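Adhesin (PDB 6VT2) binds sialylated glycans through two tandem Siglec-like modules and thereby probably helps the streptococcus adhere to sialoglycans of its host. Local coordinates at residues A[285-291]-A[318-322]; A[220-226]-A[278-284]; A[216-220]-A[323-327]; A[207-212]-A[313-317]. All blocks are in the same frame, centred on the assembly; numbering follows the deposited sequence.

Contact 1. Residues A[285-291]-A[318-322]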
loop_
_atom_site.group_PDB
_atom_site.type_symbol
_atom_site.label_atom_id
_atom_site.label_comp_id
_atom_site.label_asym_id
_atom_site.label_seq_id
_atom_site.Cartn_x
_atom_site.Cartn_y
_atom_site.Cartn_z
ATOM N N ILE A 285 -5.100 22.035 -27.801
ATOM C CA ILE A 285 -4.375 22.766 -28.813
ATOM C C ILE A 285 -5.398 23.391 -29.744
ATOM O O ILE A 285 -6.115 22.660 -30.438
ATOM C CB ILE A 285 -3.443 21.826 -29.569
ATOM C CG1 ILE A 285 -2.397 21.200 -28.670
ATOM C CG2 ILE A 285 -2.743 22.580 -30.729
ATOM C CD1 ILE A 285 -1.485 22.146 -27.924
ATOM N N PRO A 286 -5.534 24.702 -29.783
ATOM C CA PRO A 286 -6.520 25.292 -30.696
ATOM C C PRO A 286 -6.092 25.222 -32.142
ATOM O O PRO A 286 -4.916 25.060 -32.456
ATOM C CB PRO A 286 -6.598 26.732 -30.225
ATOM C CG PRO A 286 -5.155 27.009 -29.732
ATOM C CD PRO A 286 -4.717 25.726 -29.087
ATOM N N LYS A 287 -7.087 25.320 -33.026
ATOM C CA LYS A 287 -6.784 25.114 -34.431
ATOM C C LYS A 287 -5.875 26.197 -34.979
ATOM O O LYS A 287 -5.286 25.988 -36.036
ATOM C CB LYS A 287 -8.065 25.032 -35.251
ATOM C CG LYS A 287 -8.855 26.334 -35.375
ATOM C CD LYS A 287 -10.105 26.190 -36.198
ATOM C CE LYS A 287 -10.650 27.576 -36.542
ATOM N NZ LYS A 287 -11.974 27.476 -37.213
ATOM N N SER A 288 -5.742 27.313 -34.267
ATOM C CA SER A 288 -4.817 28.350 -34.689
ATOM C C SER A 288 -3.378 27.864 -34.714
ATOM O O SER A 288 -2.540 28.515 -35.355
ATOM C CB SER A 288 -4.891 29.551 -33.799
ATOM O OG SER A 288 -4.605 29.154 -32.482
ATOM N N LEU A 289 -3.055 26.750 -34.009
ATOM C CA LEU A 289 -1.780 26.072 -34.165
ATOM C C LEU A 289 -1.914 24.986 -35.221
ATOM O O LEU A 289 -2.618 23.998 -34.988
ATOM C CB LEU A 289 -1.330 25.468 -32.844
ATOM C CG LEU A 289 -0.991 26.542 -31.807
ATOM C CD1 LEU A 289 -0.584 25.889 -30.552
ATOM C CD2 LEU A 289 0.123 27.490 -32.259
ATOM N N PRO A 290 -1.178 25.065 -36.311
ATOM C CA PRO A 290 -1.234 24.006 -37.308
ATOM C C PRO A 290 -0.445 22.783 -36.898
ATOM O O PRO A 290 0.562 22.855 -36.198
ATOM C CB PRO A 290 -0.598 24.656 -38.538
ATOM C CG PRO A 290 0.265 25.709 -37.997
ATOM C CD PRO A 290 -0.412 26.220 -36.753
ATOM N N ALA A 291 -0.904 21.641 -37.378
ATOM C CA ALA A 291 -0.124 20.434 -37.324
ATOM C C ALA A 291 0.957 20.508 -38.389
ATOM O O ALA A 291 0.860 21.250 -39.372
ATOM C CB ALA A 291 -1.018 19.219 -37.542
ATOM N N ILE A 318 4.365 17.096 -26.630
ATOM C CA ILE A 318 3.008 17.137 -27.147
ATOM C C ILE A 318 3.138 17.324 -28.635
ATOM O O ILE A 318 3.782 18.269 -29.072
ATOM C CB ILE A 318 2.183 18.246 -26.479
ATOM C CG1 ILE A 318 1.827 17.759 -25.101
ATOM C CG2 ILE A 318 0.913 18.571 -27.320
ATOM C CD1 ILE A 318 1.202 18.843 -24.232
ATOM N N VAL A 319 2.445 16.486 -29.414
ATOM C CA VAL A 319 2.459 16.543 -30.869
ATOM C C VAL A 319 1.033 16.758 -31.335
ATOM O O VAL A 319 0.125 16.053 -30.910
ATOM C CB VAL A 319 3.082 15.293 -31.499
ATOM C CG1 VAL A 319 2.990 15.373 -32.998
ATOM C CG2 VAL A 319 4.554 15.225 -31.018
ATOM N N PHE A 320 0.851 17.728 -32.200
ATOM C CA PHE A 320 -0.477 18.118 -32.657
ATOM C C PHE A 320 -0.900 17.204 -33.791
ATOM O O PHE A 320 -0.098 16.825 -34.650
ATOM C CB PHE A 320 -0.518 19.566 -33.153
ATOM C CG PHE A 320 0.178 20.575 -32.293
ATOM C CD1 PHE A 320 0.422 20.387 -30.935
ATOM C CD2 PHE A 320 0.552 21.748 -32.853
ATOM C CE1 PHE A 320 1.111 21.353 -30.197
ATOM C CE2 PHE A 320 1.212 22.713 -32.128
ATOM C CZ PHE A 320 1.499 22.495 -30.804
ATOM N N ALA A 321 -2.154 16.877 -33.812
ATOM C CA ALA A 321 -2.729 16.122 -34.915
ATOM C C ALA A 321 -4.004 16.774 -35.401
ATOM O O ALA A 321 -4.769 17.343 -34.644
ATOM C CB ALA A 321 -3.005 14.708 -34.492
ATOM N N ASN A 322 -4.251 16.609 -36.684
ATOM C CA ASN A 322 -5.505 17.057 -37.246
ATOM C C ASN A 322 -6.579 16.069 -36.877
ATOM O O ASN A 322 -6.335 14.859 -36.821
ATOM C CB ASN A 322 -5.418 17.134 -38.756
ATOM C CG ASN A 322 -4.470 18.155 -39.231
ATOM O OD1 ASN A 322 -4.488 19.305 -38.793
ATOM N ND2 ASN A 322 -3.613 17.767 -40.125
#
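Phe-320 faces a curl of chain made by Ile-285, Leu-289, Pro-290 and Ala-291, and the pairing illustrates how a Siglec-like domain with a V-set immunoglobulin fold uses a connecting loop to back a residue of its glycan pocket. The phenylalanine sits near the end of strand 314-321, and residues 285-291 belong to the loop between strands 277-283 and 296-305. Its CB lies 4.4 Å from Ala-291 CB. With CG anti to the carbonyl carbon (chi1 -45°), the ring leans into the curl. CG meets Ile-285 CG2, CD1 meets Ile-285 CG1, and CE1 comes within 3.5 Å of Ile-285 CD1. CZ approaches Leu-289 CD1, while CE2 lies 3.8 Å from Leu-289 CB. Over the centre of one face stands Ile-285 CG2, 3.8 Å from the centroid of the Phe-320 ring and only 9° off its normal, a CH-pi contact; both arms of the isoleucine therefore serve the ring. Tyr-297 adds an edge-to-face partner, and the bound N-acetylneuraminic acid touches Phe-320, so this packing probably helps hold the attitude of a ligand-contacting ring. Farther on, Ala-291 CB reaches Asn-322 OD1, an oxygen bonded by Ser-389 OG, which also pairs with Ala-291 N. The remaining edge atom, Phe-320 CD2, has Pro-290 O 3.5 Å away in the ring plane.

Contact 2. Residues A[220-226]-A[278-284]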
loop_
_atom_site.group_PDB
_atom_site.type_symbol
_atom_site.label_atom_id
_atom_site.label_comp_id
_atom_site.label_asym_id
_atom_site.label_seq_id
_atom_site.Cartn_x
_atom_site.Cartn_y
_atom_site.Cartn_z
ATOM N N GLU A 220 -9.760 19.611 -29.796
ATOM C CA GLU A 220 -10.392 18.658 -28.885
ATOM C C GLU A 220 -9.566 18.602 -27.619
ATOM O O GLU A 220 -8.364 18.398 -27.669
ATOM C CB GLU A 220 -10.471 17.240 -29.444
ATOM C CG GLU A 220 -11.380 17.164 -30.685
ATOM C CD GLU A 220 -11.639 15.736 -31.146
ATOM O OE1 GLU A 220 -12.525 15.561 -32.051
ATOM O OE2 GLU A 220 -11.010 14.797 -30.602
ATOM N N GLU A 221 -10.149 18.652 -26.525
ATOM C CA GLU A 221 -9.390 18.609 -25.285
ATOM C C GLU A 221 -8.791 17.231 -25.099
ATOM O O GLU A 221 -9.432 16.196 -25.328
ATOM C CB GLU A 221 -10.264 18.951 -24.143
ATOM C CG GLU A 221 -9.512 19.061 -22.832
ATOM C CD GLU A 221 -10.470 19.575 -21.762
ATOM O OE1 GLU A 221 -11.568 18.980 -21.535
ATOM O OE2 GLU A 221 -10.122 20.641 -21.216
ATOM N N GLY A 222 -7.554 17.245 -24.634
ATOM C CA GLY A 222 -6.827 16.029 -24.371
ATOM C C GLY A 222 -6.186 16.064 -23.001
ATOM O O GLY A 222 -6.122 17.085 -22.327
ATOM N N THR A 223 -5.737 14.895 -22.604
ATOM C CA THR A 223 -4.941 14.780 -21.416
ATOM C C THR A 223 -3.693 13.985 -21.711
ATOM O O THR A 223 -3.634 13.184 -22.640
ATOM C CB THR A 223 -5.698 14.120 -20.311
ATOM O OG1 THR A 223 -6.075 12.796 -20.677
ATOM C CG2 THR A 223 -6.911 14.898 -19.929
ATOM N N ALA A 224 -2.651 14.299 -20.974
ATOM C CA ALA A 224 -1.408 13.523 -20.960
ATOM C C ALA A 224 -1.196 13.108 -19.508
ATOM O O ALA A 224 -1.202 13.963 -18.640
ATOM C CB ALA A 224 -0.225 14.330 -21.491
ATOM N N GLU A 225 -0.918 11.834 -19.248
ATOM C CA GLU A 225 -0.580 11.391 -17.886
ATOM C C GLU A 225 0.906 11.060 -17.904
ATOM O O GLU A 225 1.296 10.276 -18.698
ATOM C CB GLU A 225 -1.351 10.167 -17.444
ATOM C CG GLU A 225 -2.788 10.513 -17.184
ATOM C CD GLU A 225 -3.546 9.344 -16.641
ATOM O OE1 GLU A 225 -4.381 9.534 -15.769
ATOM O OE2 GLU A 225 -3.279 8.258 -17.099
ATOM N N LEU A 226 1.658 11.655 -17.009
ATOM C CA LEU A 226 3.109 11.494 -16.951
ATOM C C LEU A 226 3.399 10.761 -15.646
ATOM O O LEU A 226 2.855 11.156 -14.679
ATOM C CB LEU A 226 3.767 12.857 -16.915
ATOM C CG LEU A 226 3.986 13.481 -18.275
ATOM C CD1 LEU A 226 2.658 13.825 -18.921
ATOM C CD2 LEU A 226 4.834 14.709 -18.127
ATOM N N VAL A 278 1.785 10.755 -10.547
ATOM C CA VAL A 278 1.169 11.011 -11.848
ATOM C C VAL A 278 0.934 12.501 -11.936
ATOM O O VAL A 278 0.254 13.075 -11.081
ATOM C CB VAL A 278 -0.154 10.262 -12.024
ATOM C CG1 VAL A 278 -0.813 10.582 -13.388
ATOM C CG2 VAL A 278 0.039 8.747 -11.933
ATOM N N THR A 279 1.459 13.114 -12.990
ATOM C CA THR A 279 1.177 14.498 -13.360
ATOM C C THR A 279 0.238 14.407 -14.572
ATOM O O THR A 279 0.538 13.687 -15.532
ATOM C CB THR A 279 2.422 15.282 -13.747
ATOM O OG1 THR A 279 3.350 15.374 -12.632
ATOM C CG2 THR A 279 2.032 16.676 -14.192
ATOM N N THR A 280 -0.901 15.074 -14.508
ATOM C CA THR A 280 -1.840 15.119 -15.630
ATOM C C THR A 280 -1.784 16.495 -16.241
ATOM O O THR A 280 -1.845 17.501 -15.534
ATOM C CB THR A 280 -3.236 14.813 -15.176
ATOM O OG1 THR A 280 -3.265 13.466 -14.675
ATOM C CG2 THR A 280 -4.214 14.852 -16.330
ATOM N N ILE A 281 -1.557 16.518 -17.529
ATOM C CA ILE A 281 -1.562 17.709 -18.345
ATOM C C ILE A 281 -2.850 17.675 -19.129
ATOM O O ILE A 281 -3.092 16.722 -19.856
ATOM C CB ILE A 281 -0.351 17.743 -19.277
ATOM C CG1 ILE A 281 0.977 17.663 -18.498
ATOM C CG2 ILE A 281 -0.400 18.987 -20.100
ATOM C CD1 ILE A 281 2.198 17.617 -19.349
ATOM N N ARG A 282 -3.646 18.720 -19.020
ATOM C CA ARG A 282 -4.949 18.794 -19.680
ATOM C C ARG A 282 -5.046 20.085 -20.466
ATOM O O ARG A 282 -4.777 21.167 -19.946
ATOM C CB ARG A 282 -5.993 18.719 -18.617
ATOM C CG ARG A 282 -7.440 18.889 -19.155
ATOM C CD ARG A 282 -8.449 18.847 -18.032
ATOM N NE ARG A 282 -9.752 19.064 -18.646
ATOM C CZ ARG A 282 -10.905 19.007 -17.995
ATOM N NH1 ARG A 282 -12.038 19.210 -18.693
ATOM N NH2 ARG A 282 -10.924 18.760 -16.660
ATOM N N GLY A 283 -5.533 19.980 -21.683
ATOM C CA GLY A 283 -5.824 21.180 -22.414
ATOM C C GLY A 283 -6.190 20.884 -23.845
ATOM O O GLY A 283 -6.213 19.734 -24.265
ATOM N N THR A 284 -6.357 21.958 -24.615
ATOM C CA THR A 284 -6.709 21.890 -26.019
ATOM C C THR A 284 -5.700 22.677 -26.829
ATOM O O THR A 284 -5.512 23.865 -26.589
ATOM C CB THR A 284 -8.103 22.452 -26.235
ATOM O OG1 THR A 284 -9.052 21.717 -25.452
ATOM C CG2 THR A 284 -8.544 22.307 -27.719
HETATM O O HOH W 1 -9.052 22.533 -22.934
HETATM O O HOH W 2 -5.294 11.777 -14.794
#
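Arg-282 grips Glu-221 side-on, spending one nitrogen on each carboxylate oxygen. Arg-282 NH1 donates to Glu-221 OE1 at 2.9 Å, and Arg-282 NE to Glu-221 OE2 at 3.0 Å. The two flat groups are turned 68° apart, so both oxygens are met from above the carboxylate plane, whereas NH1 sends its hydrogen out near the guanidinium plane. The extended arginine, its CG anti to the backbone N (chi1 176°), projects from the face it shares with Thr-223 and brings NE and NH1 to the Glu-221 carboxylate. OE2 has a second partner: a water donates to Glu-221 OE2 at 2.8 Å and also bonds Thr-284 OG1. The same device recurs farther along, where another water donates to Glu-225 OE1 at 2.6 Å and is shared with Thr-280 OG1; these two side chains run abreast. Both waters lie beside the antiparallel pairing of strands 222-229 and 277-283, the two middle strands of one sheet of the V-set immunoglobulin-like sandwich. Three hydrogen-bonded pairs, Gly-222 with Gly-283, Ala-224 with Ile-281 and Leu-226 with Thr-279, each exchange two backbone bonds, and Ala-224 N to Ile-281 O is the shortest at 2.7 Å. In the intervening pairs, Thr-280 and Arg-282 turn their backbone groups to Asn-261 and Thr-259 of the next strand. Thr-279 OG1 is satisfied by Thr-262 OG1. On the face carrying Ala-224, Leu-226 and Ile-281, Leu-226 CD1 packs 3.8 Å from Ile-281 CD1.

Contact 3. Residues A[216-220]-A[323-327]. With CA (calcium ion), chain G.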
loop_
_atom_site.group_PDB
_atom_site.type_symbol
_atom_site.label_atom_id
_atom_site.label_comp_id
_atom_site.label_asym_id
_atom_site.label_seq_id
_atom_site.Cartn_x
_atom_site.Cartn_y
_atom_site.Cartn_z
ATOM N N PHE A 216 -2.173 15.329 -29.254
ATOM C CA PHE A 216 -3.313 16.173 -28.967
ATOM C C PHE A 216 -3.920 16.525 -30.300
ATOM O O PHE A 216 -3.257 17.089 -31.159
ATOM C CB PHE A 216 -2.919 17.432 -28.194
ATOM C CG PHE A 216 -2.763 17.196 -26.742
ATOM C CD1 PHE A 216 -1.763 16.392 -26.202
ATOM C CD2 PHE A 216 -3.632 17.827 -25.873
ATOM C CE1 PHE A 216 -1.685 16.220 -24.815
ATOM C CE2 PHE A 216 -3.579 17.577 -24.528
ATOM C CZ PHE A 216 -2.587 16.821 -24.018
ATOM N N TYR A 217 -5.181 16.265 -30.437
ATOM C CA TYR A 217 -5.883 16.586 -31.667
ATOM C C TYR A 217 -6.324 18.021 -31.605
ATOM O O TYR A 217 -6.969 18.429 -30.630
ATOM C CB TYR A 217 -7.098 15.661 -31.824
ATOM C CG TYR A 217 -6.650 14.271 -32.096
ATOM C CD1 TYR A 217 -6.252 13.855 -33.334
ATOM C CD2 TYR A 217 -6.531 13.388 -31.045
ATOM C CE1 TYR A 217 -5.776 12.591 -33.526
ATOM C CE2 TYR A 217 -6.038 12.129 -31.250
ATOM C CZ TYR A 217 -5.697 11.729 -32.500
ATOM O OH TYR A 217 -5.158 10.473 -32.690
ATOM N N ARG A 218 -6.027 18.779 -32.646
ATOM C CA ARG A 218 -6.381 20.181 -32.668
ATOM C C ARG A 218 -7.875 20.335 -32.440
ATOM O O ARG A 218 -8.680 19.664 -33.060
ATOM C CB ARG A 218 -5.952 20.800 -34.009
ATOM C CG ARG A 218 -4.442 20.741 -34.177
ATOM C CD ARG A 218 -4.005 20.972 -35.632
ATOM N NE ARG A 218 -4.398 22.267 -36.114
ATOM C CZ ARG A 218 -5.270 22.484 -37.107
ATOM N NH1 ARG A 218 -5.799 21.478 -37.759
ATOM N NH2 ARG A 218 -5.582 23.682 -37.494
ATOM N N GLY A 219 -8.250 21.211 -31.534
ATOM C CA GLY A 219 -9.627 21.496 -31.287
ATOM C C GLY A 219 -10.368 20.518 -30.438
ATOM O O GLY A 219 -11.596 20.653 -30.326
ATOM N N GLU A 220 -9.760 19.611 -29.796
ATOM C CA GLU A 220 -10.392 18.658 -28.885
ATOM C C GLU A 220 -9.566 18.602 -27.619
ATOM O O GLU A 220 -8.364 18.398 -27.669
ATOM C CB GLU A 220 -10.471 17.240 -29.444
ATOM C CG GLU A 220 -11.380 17.164 -30.685
ATOM C CD GLU A 220 -11.639 15.736 -31.146
ATOM O OE1 GLU A 220 -12.525 15.561 -32.051
ATOM O OE2 GLU A 220 -11.010 14.797 -30.602
ATOM N N GLN A 323 -7.794 16.561 -36.755
ATOM C CA GLN A 323 -8.906 15.660 -36.467
ATOM C C GLN A 323 -9.096 14.580 -37.508
ATOM O O GLN A 323 -9.543 13.473 -37.160
ATOM C CB GLN A 323 -10.198 16.457 -36.299
ATOM C CG GLN A 323 -10.199 17.154 -34.962
ATOM C CD GLN A 323 -11.460 17.902 -34.698
ATOM O OE1 GLN A 323 -12.562 17.513 -35.205
ATOM N NE2 GLN A 323 -11.352 19.002 -33.964
ATOM N N THR A 324 -8.792 14.874 -38.748
ATOM C CA THR A 324 -8.962 13.845 -39.744
ATOM C C THR A 324 -8.104 12.644 -39.430
ATOM O O THR A 324 -8.424 11.551 -39.882
ATOM C CB THR A 324 -8.706 14.395 -41.142
ATOM O OG1 THR A 324 -9.030 13.331 -42.048
ATOM C CG2 THR A 324 -7.281 14.808 -41.355
ATOM N N ASP A 325 -7.050 12.800 -38.625
ATOM C CA ASP A 325 -6.228 11.665 -38.293
ATOM C C ASP A 325 -6.941 10.684 -37.372
ATOM O O ASP A 325 -6.534 9.519 -37.300
ATOM C CB ASP A 325 -4.935 12.147 -37.642
ATOM C CG ASP A 325 -4.026 12.851 -38.552
ATOM O OD1 ASP A 325 -4.335 13.002 -39.738
ATOM O OD2 ASP A 325 -2.971 13.331 -38.043
ATOM N N LYS A 326 -7.991 11.096 -36.666
ATOM C CA LYS A 326 -8.708 10.135 -35.851
ATOM C C LYS A 326 -10.088 9.770 -36.329
ATOM O O LYS A 326 -10.698 8.908 -35.719
ATOM C CB LYS A 326 -8.820 10.622 -34.413
ATOM C CG LYS A 326 -9.563 11.856 -34.291
ATOM C CD LYS A 326 -9.823 12.194 -32.740
ATOM C CE LYS A 326 -10.867 11.411 -32.109
ATOM N NZ LYS A 326 -11.259 11.926 -30.765
ATOM N N TYR A 327 -10.620 10.432 -37.332
ATOM C CA TYR A 327 -11.953 10.159 -37.841
ATOM C C TYR A 327 -11.878 9.569 -39.230
ATOM O O TYR A 327 -11.140 10.062 -40.076
ATOM C CB TYR A 327 -12.779 11.480 -37.938
ATOM C CG TYR A 327 -13.065 12.000 -36.560
ATOM C CD1 TYR A 327 -13.813 11.247 -35.658
ATOM C CD2 TYR A 327 -12.588 13.220 -36.143
ATOM C CE1 TYR A 327 -14.044 11.689 -34.381
ATOM C CE2 TYR A 327 -12.785 13.651 -34.874
ATOM C CZ TYR A 327 -13.533 12.904 -33.991
ATOM O OH TYR A 327 -13.761 13.327 -32.683
HETATM CA CA CA G . -9.578 10.753 -41.802
HETATM O O HOH W 3 -12.736 21.457 -32.822
HETATM O O HOH W 4 -14.160 17.338 -32.914
HETATM O O HOH W 5 -8.672 8.607 -40.910
HETATM O O HOH W 6 -7.403 10.644 -42.843
HETATM O O HOH W 7 -10.246 8.856 -43.015
#
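Glu-220 holds Tyr-327 and Lys-326 with its two carboxylate oxygens, each through the syn lone pair. Tyr-327 OH donates to Glu-220 OE1 at 2.6 Å, and Lys-326 NZ forms a salt bridge with Glu-220 OE2 at 2.9 Å. This is the junction between the Siglec-like V-set domain and the Rib-type module that follows it: a type II turn, Tyr-217 to Glu-220, meets the connecting segment. The turn offers a second hold, for Gln-323 NE2 donates to Arg-218 O at 2.9 Å almost straight (173°), with the acceptor in the amide plane. Two waters extend the grip; one joins Gly-219 O to Gln-323 NE2, the other donates to both Glu-220 OE1 and Gln-323 OE1. Just beyond, Thr-324 O, Thr-324 OG1 and Tyr-327 O bind a calcium ion together with three waters and Asp-393, tying the connecting segment to the next module. The packing uses the same lysine, whose bend at chi3 (-76°) lets its aliphatic part lie across Tyr-217 while the amine turns to Glu-220. Lys-326 CB touches Tyr-217 CE1 at 3.7 Å, and Lys-326 CD stands over the Tyr-217 ring, 3.8 Å from its centroid and 8° off the normal.

Contact 4. Residues A[207-212]-A[313-317]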
loop_
_atom_site.group_PDB
_atom_site.type_symbol
_atom_site.label_atom_id
_atom_site.label_comp_id
_atom_site.label_asym_id
_atom_site.label_seq_id
_atom_site.Cartn_x
_atom_site.Cartn_y
_atom_site.Cartn_z
ATOM N N PHE A 207 11.627 9.439 -14.655
ATOM C CA PHE A 207 10.471 9.863 -15.467
ATOM C C PHE A 207 10.144 8.696 -16.371
ATOM O O PHE A 207 10.865 8.414 -17.344
ATOM C CB PHE A 207 10.778 11.145 -16.227
ATOM C CG PHE A 207 9.693 11.562 -17.187
ATOM C CD1 PHE A 207 8.369 11.409 -16.872
ATOM C CD2 PHE A 207 10.037 12.127 -18.391
ATOM C CE1 PHE A 207 7.401 11.818 -17.743
ATOM C CE2 PHE A 207 9.042 12.508 -19.305
ATOM C CZ PHE A 207 7.753 12.363 -18.967
ATOM N N VAL A 208 9.068 7.996 -16.037
ATOM C CA VAL A 208 8.716 6.793 -16.777
ATOM C C VAL A 208 8.432 7.080 -18.254
ATOM O O VAL A 208 8.707 6.253 -19.130
ATOM C CB VAL A 208 7.507 6.148 -16.091
ATOM C CG1 VAL A 208 7.042 4.963 -16.898
ATOM C CG2 VAL A 208 7.810 5.769 -14.689
ATOM N N ASP A 209 7.850 8.232 -18.561
ATOM C CA ASP A 209 7.413 8.541 -19.913
ATOM C C ASP A 209 8.449 9.333 -20.710
ATOM O O ASP A 209 8.111 10.003 -21.687
ATOM C CB ASP A 209 6.058 9.250 -19.796
ATOM C CG ASP A 209 5.003 8.352 -19.198
ATOM O OD1 ASP A 209 4.671 7.323 -19.836
ATOM O OD2 ASP A 209 4.553 8.588 -18.048
ATOM N N GLU A 210 9.721 9.260 -20.317
ATOM C CA GLU A 210 10.760 9.931 -21.063
ATOM C C GLU A 210 10.692 9.539 -22.515
ATOM O O GLU A 210 10.596 8.352 -22.828
ATOM C CB GLU A 210 12.121 9.559 -20.472
ATOM C CG GLU A 210 13.219 10.227 -21.211
ATOM C CD GLU A 210 14.625 9.866 -20.680
ATOM O OE1 GLU A 210 14.724 9.059 -19.722
ATOM O OE2 GLU A 210 15.569 10.431 -21.222
ATOM N N GLY A 211 10.704 10.549 -23.390
ATOM C CA GLY A 211 10.674 10.337 -24.826
ATOM C C GLY A 211 9.298 10.174 -25.418
ATOM O O GLY A 211 9.184 9.992 -26.632
ATOM N N ARG A 212 8.254 10.153 -24.598
ATOM C CA ARG A 212 6.930 9.887 -25.095
ATOM C C ARG A 212 6.374 11.095 -25.840
ATOM O O ARG A 212 6.498 12.241 -25.405
ATOM C CB ARG A 212 6.000 9.555 -23.933
ATOM C CG ARG A 212 4.603 9.188 -24.317
ATOM C CD ARG A 212 3.992 8.365 -23.209
ATOM N NE ARG A 212 2.602 8.092 -23.492
ATOM C CZ ARG A 212 1.728 7.694 -22.601
ATOM N NH1 ARG A 212 2.128 7.485 -21.351
ATOM N NH2 ARG A 212 0.469 7.506 -22.955
ATOM N N ALA A 313 17.206 16.708 -16.816
ATOM C CA ALA A 313 16.073 17.150 -17.611
ATOM C C ALA A 313 15.737 16.076 -18.611
ATOM O O ALA A 313 16.602 15.634 -19.351
ATOM C CB ALA A 313 16.405 18.446 -18.329
ATOM N N LYS A 314 14.485 15.621 -18.597
ATOM C CA LYS A 314 14.018 14.516 -19.416
ATOM C C LYS A 314 12.948 15.064 -20.355
ATOM O O LYS A 314 12.170 15.835 -19.935
ATOM C CB LYS A 314 13.409 13.448 -18.519
ATOM C CG LYS A 314 14.350 13.016 -17.415
ATOM C CD LYS A 314 15.388 12.120 -17.942
ATOM C CE LYS A 314 16.437 11.723 -16.920
ATOM N NZ LYS A 314 17.604 11.142 -17.616
ATOM N N ILE A 315 12.971 14.599 -21.586
ATOM C CA ILE A 315 12.125 15.132 -22.671
ATOM C C ILE A 315 10.821 14.360 -22.752
ATOM O O ILE A 315 10.838 13.246 -22.538
ATOM C CB ILE A 315 12.820 14.932 -24.026
ATOM C CG1 ILE A 315 14.079 15.780 -24.034
ATOM C CG2 ILE A 315 11.944 15.240 -25.232
ATOM C CD1 ILE A 315 13.805 17.201 -23.940
ATOM N N PHE A 316 9.748 15.064 -23.005
ATOM C CA PHE A 316 8.508 14.500 -23.535
ATOM C C PHE A 316 7.943 15.567 -24.457
ATOM O O PHE A 316 8.394 16.715 -24.450
ATOM C CB PHE A 316 7.518 14.076 -22.470
ATOM C CG PHE A 316 6.912 15.178 -21.754
ATOM C CD1 PHE A 316 7.546 15.770 -20.725
ATOM C CD2 PHE A 316 5.677 15.659 -22.094
ATOM C CE1 PHE A 316 7.009 16.845 -20.050
ATOM C CE2 PHE A 316 5.127 16.727 -21.422
ATOM C CZ PHE A 316 5.764 17.306 -20.373
ATOM N N ARG A 317 7.042 15.148 -25.351
ATOM C CA ARG A 317 6.469 16.093 -26.279
ATOM C C ARG A 317 4.966 15.986 -26.319
ATOM O O ARG A 317 4.392 14.948 -26.061
ATOM C CB ARG A 317 6.973 15.874 -27.728
ATOM C CG ARG A 317 8.515 15.758 -27.800
ATOM C CD ARG A 317 9.042 15.870 -29.202
ATOM N NE ARG A 317 8.528 14.821 -30.037
ATOM C CZ ARG A 317 8.828 14.730 -31.334
ATOM N NH1 ARG A 317 9.637 15.621 -31.895
ATOM N NH2 ARG A 317 8.311 13.766 -32.045
HETATM O O HOH W 8 15.110 12.829 -22.410
HETATM O O HOH W 9 16.871 8.776 -18.077
#
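Ile-315 O receives the backbone N-H of Gly-211 at 2.8 Å in a nearly straight bond (175°), and the same oxygen sits in the plane of the Phe-207 ring at its edge. A second backbone bond follows two residues on, from Arg-317 N to Arg-212 O at 3.0 Å. Gly-211 can present its N-H in this way because two tight turns follow each other here: type I from Phe-207 to Glu-210, then type II from Asp-209 to Arg-212, with the glycine taking the positive phi (85°) of the second. Within the turns Arg-212 NH1 bridges back to Asp-209 OD1, whose companion oxygen OD2 is bonded by His-227. Toward solvent, Glu-210 reaches strand 314-321 through waters. One donates to Glu-210 OE2 and accepts from Ile-315 N; another links Glu-210 OE1 with Lys-314 NZ, which stand 4.1 Å apart, too far for a direct salt bridge. Inward, Phe-207 passes alongside Lys-314 in the opposite sense and brings CD2 to 3.6 Å from Lys-314 CB. Its tip, CZ, meets Phe-316 CD1 at 3.8 Å; these rings meet obliquely, their planes 72° apart. Phe-228 stacks on Phe-207 and Phe-299 on Phe-316, so the pair draws together aromatics from both sheets. Strand 206-207 belongs to one sheet and strand 213-217 to the other, where it runs parallel to 314-321: the crossing of the first strand between sheets seen in V-set immunoglobulin domains.

All four contacts lie in the second Siglec-like domain or, for contact 3, at its junction with the following module. Contacts 1 and 3 are nearest, their centres about 8 Å apart, and Arg-218 joins them by bonding Lys-287 O and Leu-289 O. The loop that backs the ligand-touching Phe-320 is thus tied to the calcium-bearing junction. Contact 2, about 14 Å between centres from both contacts 1 and 4, contributes two strands of the opposing sheet: Phe-216 CE2 packs 3.4 Å from Gly-283 O, and Ile-281 CD1 lies 3.7 Å from Phe-316 CE2. Strand 314-321 connects contacts 4 and 1, with Phe-320 about 4 Å and Arg-317 about 6 Å, by side chain, from the sialic acid.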